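PDB 3IUV: uncharacterized TetR family protein from Streptomyces coelicolor A3, which is uncharacterised but probably binds DNA through an N-terminal helix-turn-helix and regulates transcription. Local coordinates for residues 14-19 / 58-63; 35-40 / 45-50; 153-158 / 164-169. All coordinates share one frame; numbering follows the deposited sequence.

Interactions 1 and 2 both fall in the TetR-type DNA-binding region, whereas interaction 3 lies on the other side of the chain's centre in the C-terminal region, about 26 Å and 35 Å from them between centres. The chain between the helices of interaction 1 contains interaction 2, and the two touch. Arg14 NH2 lies 2.8 Å from Ala40 O, a probable hydrogen bond. Ile15 CD1 packs 3.6 Å from Thr47 CA. The touching residues of interaction 2 are all buried; interactions 1 and 3 are partly buried. None has a hydrogen bond between its segments. Alkyl groups meet in interaction 1, a hydroxyl rests on alanine in interaction 2, and a tyrosine edge takes a methyl in interaction 3.

Interaction 1 of 3, residues 14-19 / 58-63; sequences RIIDAA and MVAALR
No flat group lies between Ile16 and the pair Ala60 and Ala61, which meet through alkyl carbons alone. The guanidinium of Arg63 is placed elsewhere on its helix: one face carries CG1 of Val59, offset toward the rim, and its NE makes a salt bridge with Glu127 OE1. The carboxylate of Asp17 borders the apolar patch. Its OD1 bonds Gln64 NE2, one residue beyond segment 58-63, tying helix 11-24 to helix 54-73, while OD2 bonds Gln13 NE2 of its own helix.

Ile16 supplies most of what helix 11-24 brings, with 51 Å² buried against 17 Å² for Ala19. Its two branches part over neighbouring residues. The longer one, with CG1 anti to the carbonyl carbon and an extended chi2 of 175°, runs out to place CD1 3.8 Å from Ala60 CB. The shorter one, CG2, is anti to the backbone N and comes down beside the backbone of the facing helix, 3.9 Å from Ala61 CA. One turn further on, Ala19 CB looks across at Ala61 CB from 4.5 Å, a looser methyl-to-methyl approach. Leu31, Val36 and Leu57 also pack on Ala19 and carry the apolar layer beyond the two segments.

The segment axes are nearly perpendicular, with a signed crossing angle of -86° and a closest approach of 9.0 Å. Such a crossing confines the contact to a small patch of 138 Å², with Ile16 CA and Ala61 CA its nearest pair of CA atoms, 5.4 Å apart. Small residues on helix 54-73 allow the isoleucine to reach its main chain. Between the segments the contact relies on dispersion and burial of apolar surface. The fit of the forked isoleucine against two alanines probably sets how the helices sit, and the Asp17–Gln64 bond adds a polar link at the border.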
# COMPACT_ATOMS: atom_id res chain seq x y z
N ARG A 14 22.81 -11.89 -9.80
CA ARG A 14 22.89 -10.85 -10.81
C ARG A 14 21.55 -10.75 -11.47
O ARG A 14 21.06 -9.65 -11.73
CB ARG A 14 23.93 -11.21 -11.87
CG ARG A 14 25.36 -10.93 -11.47
CD ARG A 14 26.30 -11.41 -12.55
NE ARG A 14 25.78 -11.09 -13.88
CZ ARG A 14 26.38 -11.43 -15.01
NH1 ARG A 14 27.53 -12.10 -14.97
NH2 ARG A 14 25.85 -11.11 -16.19
N ILE A 15 20.95 -11.91 -11.72
CA ILE A 15 19.64 -11.98 -12.35
C ILE A 15 18.55 -11.30 -11.49
O ILE A 15 17.89 -10.36 -11.95
CB ILE A 15 19.26 -13.44 -12.74
CG1 ILE A 15 20.10 -13.90 -13.95
CG2 ILE A 15 17.74 -13.59 -13.00
CD1 ILE A 15 19.86 -15.32 -14.39
N ILE A 16 18.39 -11.76 -10.25
CA ILE A 16 17.40 -11.19 -9.34
C ILE A 16 17.57 -9.69 -9.17
O ILE A 16 16.59 -8.93 -9.18
CB ILE A 16 17.52 -11.84 -7.97
CG1 ILE A 16 17.11 -13.31 -8.08
CG2 ILE A 16 16.66 -11.10 -6.96
CD1 ILE A 16 17.30 -14.10 -6.81
N ASP A 17 18.82 -9.26 -9.01
CA ASP A 17 19.12 -7.85 -8.82
C ASP A 17 18.67 -7.07 -10.03
O ASP A 17 18.11 -5.99 -9.91
CB ASP A 17 20.62 -7.66 -8.61
CG ASP A 17 21.05 -8.07 -7.21
OD1 ASP A 17 20.28 -7.83 -6.25
OD2 ASP A 17 22.16 -8.63 -7.06
N ALA A 18 18.92 -7.64 -11.20
CA ALA A 18 18.50 -7.02 -12.44
C ALA A 18 16.99 -6.93 -12.51
O ALA A 18 16.45 -5.90 -12.91
CB ALA A 18 19.06 -7.81 -13.63
N ALA A 19 16.31 -8.01 -12.13
CA ALA A 19 14.85 -8.02 -12.10
C ALA A 19 14.45 -6.85 -11.22
O ALA A 19 13.59 -6.04 -11.58
CB ALA A 19 14.35 -9.30 -11.49
N MSE A 58 9.74 -12.88 -10.00
CA MSE A 58 9.13 -11.91 -9.09
C MSE A 58 9.07 -12.42 -7.66
O MSE A 58 9.08 -11.63 -6.71
CB MSE A 58 7.73 -11.52 -9.54
CG MSE A 58 7.71 -10.74 -10.83
SE MSE A 58 6.00 -9.94 -11.21
CE MSE A 58 6.06 -10.07 -13.18
N VAL A 59 8.99 -13.74 -7.50
CA VAL A 59 8.88 -14.30 -6.16
C VAL A 59 10.21 -14.21 -5.45
O VAL A 59 10.27 -13.82 -4.28
CB VAL A 59 8.44 -15.77 -6.15
CG1 VAL A 59 8.47 -16.32 -4.70
CG2 VAL A 59 7.05 -15.90 -6.75
N ALA A 60 11.27 -14.57 -6.16
CA ALA A 60 12.61 -14.43 -5.62
C ALA A 60 12.85 -12.94 -5.45
O ALA A 60 13.26 -12.49 -4.38
CB ALA A 60 13.64 -15.05 -6.56
N ALA A 61 12.56 -12.19 -6.51
CA ALA A 61 12.79 -10.76 -6.53
C ALA A 61 12.32 -10.09 -5.23
O ALA A 61 13.04 -9.28 -4.63
CB ALA A 61 12.11 -10.13 -7.73
N LEU A 62 11.12 -10.44 -4.79
CA LEU A 62 10.59 -9.86 -3.57
C LEU A 62 11.17 -10.48 -2.29
O LEU A 62 11.67 -9.76 -1.43
CB LEU A 62 9.07 -9.93 -3.56
CG LEU A 62 8.45 -9.33 -2.30
CD1 LEU A 62 8.46 -10.34 -1.16
CD2 LEU A 62 9.16 -8.05 -1.89
N ARG A 63 11.07 -11.79 -2.16
CA ARG A 63 11.58 -12.46 -0.97
C ARG A 63 12.94 -11.89 -0.58
O ARG A 63 13.30 -11.89 0.60
CB ARG A 63 11.66 -13.98 -1.20
CG ARG A 63 11.97 -14.82 0.06
CD ARG A 63 11.44 -16.24 -0.10
NE ARG A 63 9.98 -16.30 -0.03
CZ ARG A 63 9.22 -17.21 -0.63
NH1 ARG A 63 9.78 -18.16 -1.37
NH2 ARG A 63 7.90 -17.16 -0.50

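Interaction 2 of 3, residues 35-40 / 45-50; sequences TVAAEA and GSTTYH
Thr47 meets Ala37 where helix 44-50 comes closest to helix 33-40, and the residues of 45-50 are best understood by their place around that point. Gly45 begins the segment with a backbone role: its O accepts from Tyr49 N and, at 3.3 Å, from Thr48 OG1. Both donors reach it from the same face of the carbonyl plane; the hydroxyl stands 39° out of that plane, with a C=O...donor angle of 108°, well off a lone-pair direction. Ser46 turns instead to Arg11 of helix 11-24.

Thr47 carries the contact. Its OG1 rests against the small residue opposite, about equally far, 3.8 Å, from Ala37 CA and Ala37 CB. These are van der Waals approaches of an oxygen to carbon, and no hydrogen bond spans the segments. The backbones are correspondingly near, Ala37 CA and Thr47 CA being 6.1 Å apart. His33 and Val42 also touch Thr47, so helix 33-40, the turn and, through Ile15, helix 11-24 all pack on it.

Thr48 points its hydroxyl back to Gly45 and its side chain also touches His33. Tyr49 takes no part in the contact; its CD2 lies 3.6 Å above the plane of the His50 ring, offset toward the rim. His50 closes the segment against Arg11 and Arg12. Two short helices joined by a tight turn and meeting through small buried side chains form the predicted helix-turn-helix motif, in which helix 44-50 is probably the recognition helix, as in other TetR proteins.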
# COMPACT_ATOMS: atom_id res chain seq x y z
N THR A 35 13.65 -9.25 -20.71
CA THR A 35 14.05 -7.89 -20.30
C THR A 35 15.00 -7.94 -19.13
O THR A 35 15.91 -7.11 -19.00
CB THR A 35 12.85 -7.03 -19.87
OG1 THR A 35 11.68 -7.42 -20.59
CG2 THR A 35 13.16 -5.57 -20.16
N VAL A 36 14.77 -8.90 -18.25
CA VAL A 36 15.72 -9.23 -17.21
C VAL A 36 17.03 -9.78 -17.79
O VAL A 36 18.11 -9.47 -17.30
CB VAL A 36 15.11 -10.25 -16.24
CG1 VAL A 36 15.86 -10.23 -14.93
CG2 VAL A 36 13.65 -9.91 -16.01
N ALA A 37 16.94 -10.58 -18.85
CA ALA A 37 18.15 -11.08 -19.49
C ALA A 37 18.97 -9.91 -20.04
O ALA A 37 20.16 -9.79 -19.76
CB ALA A 37 17.81 -12.06 -20.60
N ALA A 38 18.31 -9.05 -20.80
CA ALA A 38 18.94 -7.83 -21.27
C ALA A 38 19.62 -7.08 -20.12
O ALA A 38 20.83 -6.89 -20.14
CB ALA A 38 17.93 -6.93 -21.97
N GLU A 39 18.84 -6.68 -19.12
CA GLU A 39 19.40 -5.86 -18.05
C GLU A 39 20.58 -6.52 -17.36
O GLU A 39 21.49 -5.83 -16.90
CB GLU A 39 18.34 -5.46 -17.01
CG GLU A 39 18.03 -3.95 -16.97
CD GLU A 39 19.28 -3.07 -17.10
OE1 GLU A 39 19.77 -2.87 -18.24
OE2 GLU A 39 19.77 -2.56 -16.06
N ALA A 40 20.57 -7.85 -17.30
CA ALA A 40 21.60 -8.58 -16.57
C ALA A 40 22.80 -8.89 -17.44
O ALA A 40 23.83 -9.35 -16.94
CB ALA A 40 21.02 -9.87 -15.99
N GLY A 45 18.71 -18.08 -21.56
CA GLY A 45 18.81 -19.45 -21.06
C GLY A 45 19.21 -19.53 -19.59
O GLY A 45 18.69 -20.37 -18.87
N SER A 46 20.13 -18.67 -19.17
CA SER A 46 20.53 -18.53 -17.77
C SER A 46 19.32 -18.16 -16.95
O SER A 46 18.99 -18.75 -15.92
CB SER A 46 21.49 -17.35 -17.64
OG SER A 46 22.84 -17.73 -17.50
N THR A 47 18.72 -17.10 -17.44
CA THR A 47 17.53 -16.52 -16.90
C THR A 47 16.49 -17.60 -16.63
O THR A 47 15.91 -17.68 -15.54
CB THR A 47 17.06 -15.46 -17.93
OG1 THR A 47 17.40 -14.15 -17.43
CG2 THR A 47 15.58 -15.60 -18.27
N THR A 48 16.26 -18.47 -17.60
CA THR A 48 15.20 -19.44 -17.43
C THR A 48 15.69 -20.66 -16.63
O THR A 48 14.93 -21.35 -15.94
CB THR A 48 14.57 -19.79 -18.78
OG1 THR A 48 15.52 -20.50 -19.58
CG2 THR A 48 14.19 -18.50 -19.52
N TYR A 49 16.99 -20.91 -16.70
CA TYR A 49 17.60 -22.01 -15.98
C TYR A 49 17.38 -21.78 -14.48
O TYR A 49 17.13 -22.69 -13.70
CB TYR A 49 19.09 -22.08 -16.34
CG TYR A 49 19.90 -23.09 -15.56
CD1 TYR A 49 19.54 -24.43 -15.55
CD2 TYR A 49 21.03 -22.69 -14.85
CE1 TYR A 49 20.28 -25.34 -14.84
CE2 TYR A 49 21.78 -23.60 -14.14
CZ TYR A 49 21.39 -24.93 -14.14
OH TYR A 49 22.13 -25.85 -13.43
N HIS A 50 17.43 -20.52 -14.11
CA HIS A 50 17.19 -20.16 -12.73
C HIS A 50 15.73 -19.84 -12.41
O HIS A 50 15.30 -19.98 -11.28
CB HIS A 50 18.12 -19.01 -12.35
CG HIS A 50 19.55 -19.41 -12.34
ND1 HIS A 50 20.09 -20.24 -11.39
CD2 HIS A 50 20.56 -19.12 -13.21
CE1 HIS A 50 21.37 -20.44 -11.65
NE2 HIS A 50 21.68 -19.77 -12.74

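Interaction 3 of 3, residues 153-158 / 164-169; sequences DGICLQ and TPYDEE
Ile155 and Tyr166 cross obliquely, the isoleucine methyl meeting the tyrosine ring at its edge. CG2 of Ile155 lies near the ring plane, 3.8 Å from Tyr166 CE1 and 4.1 Å from Tyr166 CD1, so the approach is to the rim and involves no stacking on a face. The ring gets there because Tyr166 CG is anti to the backbone N (chi1 175°), which brings the end of the side chain nearer to helix 142-161. Its phenol oxygen is tethered by a hydrogen bond to Ala91 O of helix 86-98, whose Leu94 packs on both Ile155 and Tyr166. On one face of the ring sits Glu168 N, 4.1 Å above the plane and offset toward the rim.

A second touch, longer in its nearest approach, lies nearer the connecting turn, where the methyl CG2 of Thr164 comes within 4.2 Å of Gln158 O. Asp167 then takes the N-cap position of the last helix, and Asp153, Leu157 and Gln158 of helix 142-161 also pack on the second subunit. The contact thus folds the linker between helices 142-161 and 168-178 back on the first of them, within the all-helical C-terminal domain through which TetR-family proteins typically dimerise.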
# COMPACT_ATOMS: atom_id res chain seq x y z
N ASP A 153 3.31 -0.17 8.11
CA ASP A 153 2.92 -0.06 6.71
C ASP A 153 2.35 1.30 6.35
O ASP A 153 2.74 1.90 5.36
CB ASP A 153 1.92 -1.15 6.34
CG ASP A 153 2.49 -2.19 5.41
OD1 ASP A 153 3.55 -1.93 4.79
OD2 ASP A 153 1.88 -3.27 5.30
N GLY A 154 1.41 1.77 7.16
CA GLY A 154 0.80 3.09 6.98
C GLY A 154 1.83 4.19 6.95
O GLY A 154 2.01 4.87 5.93
N ILE A 155 2.53 4.38 8.06
CA ILE A 155 3.65 5.31 8.12
C ILE A 155 4.54 5.18 6.87
O ILE A 155 4.79 6.16 6.19
CB ILE A 155 4.47 5.14 9.45
CG1 ILE A 155 3.68 5.71 10.64
CG2 ILE A 155 5.87 5.79 9.35
CD1 ILE A 155 4.13 5.22 12.05
N CYS A 156 5.00 3.98 6.56
CA CYS A 156 5.85 3.82 5.38
C CYS A 156 5.11 4.29 4.15
O CYS A 156 5.65 5.06 3.34
CB CYS A 156 6.30 2.38 5.19
SG CYS A 156 7.32 1.81 6.53
N LEU A 157 3.88 3.82 4.02
CA LEU A 157 3.08 4.19 2.86
C LEU A 157 3.14 5.70 2.66
O LEU A 157 3.74 6.17 1.71
CB LEU A 157 1.64 3.73 3.05
CG LEU A 157 1.21 2.77 1.94
CD1 LEU A 157 -0.28 2.81 1.72
CD2 LEU A 157 1.97 3.09 0.66
N GLN A 158 2.55 6.43 3.59
CA GLN A 158 2.59 7.89 3.60
C GLN A 158 3.90 8.50 3.14
O GLN A 158 3.91 9.42 2.33
CB GLN A 158 2.28 8.42 5.00
CG GLN A 158 0.82 8.24 5.37
CD GLN A 158 -0.12 8.85 4.33
OE1 GLN A 158 -1.04 8.19 3.83
NE2 GLN A 158 0.11 10.12 4.00
N THR A 164 7.27 12.66 1.32
CA THR A 164 7.83 13.43 2.42
C THR A 164 9.04 12.70 3.03
O THR A 164 9.24 11.52 2.75
CB THR A 164 6.76 13.67 3.49
OG1 THR A 164 7.27 14.52 4.52
CG2 THR A 164 6.31 12.35 4.11
N PRO A 165 9.86 13.39 3.84
CA PRO A 165 10.84 12.61 4.62
C PRO A 165 10.24 12.07 5.91
O PRO A 165 9.34 12.69 6.51
CB PRO A 165 11.95 13.61 4.92
CG PRO A 165 11.28 14.94 4.87
CD PRO A 165 10.13 14.84 3.90
N TYR A 166 10.73 10.91 6.32
CA TYR A 166 10.30 10.22 7.52
C TYR A 166 10.55 11.05 8.76
O TYR A 166 11.64 11.59 8.98
CB TYR A 166 11.06 8.91 7.63
CG TYR A 166 10.83 8.11 8.89
CD1 TYR A 166 9.57 7.64 9.22
CD2 TYR A 166 11.89 7.77 9.72
CE1 TYR A 166 9.36 6.88 10.35
CE2 TYR A 166 11.69 7.01 10.85
CZ TYR A 166 10.43 6.57 11.16
OH TYR A 166 10.24 5.81 12.29
N ASP A 167 9.52 11.16 9.58
CA ASP A 167 9.63 11.91 10.81
C ASP A 167 9.72 10.87 11.92
O ASP A 167 8.75 10.19 12.23
CB ASP A 167 8.41 12.82 10.95
CG ASP A 167 8.58 13.86 12.02
OD1 ASP A 167 9.47 13.70 12.88
OD2 ASP A 167 7.81 14.84 12.01
N GLU A 168 10.91 10.72 12.49
CA GLU A 168 11.19 9.62 13.42
C GLU A 168 10.60 9.90 14.80
O GLU A 168 10.16 8.97 15.50
CB GLU A 168 12.70 9.36 13.51
CG GLU A 168 13.11 8.13 14.34
CD GLU A 168 14.53 7.63 14.02
OE1 GLU A 168 15.00 6.70 14.71
OE2 GLU A 168 15.17 8.16 13.09
N GLU A 169 10.59 11.17 15.19
CA GLU A 169 10.00 11.58 16.45
C GLU A 169 8.52 11.25 16.38
O GLU A 169 7.91 10.76 17.34
CB GLU A 169 10.17 13.09 16.65
CG GLU A 169 11.56 13.65 16.29
CD GLU A 169 11.58 15.17 16.17
OE1 GLU A 169 12.25 15.68 15.23
OE2 GLU A 169 10.95 15.86 17.01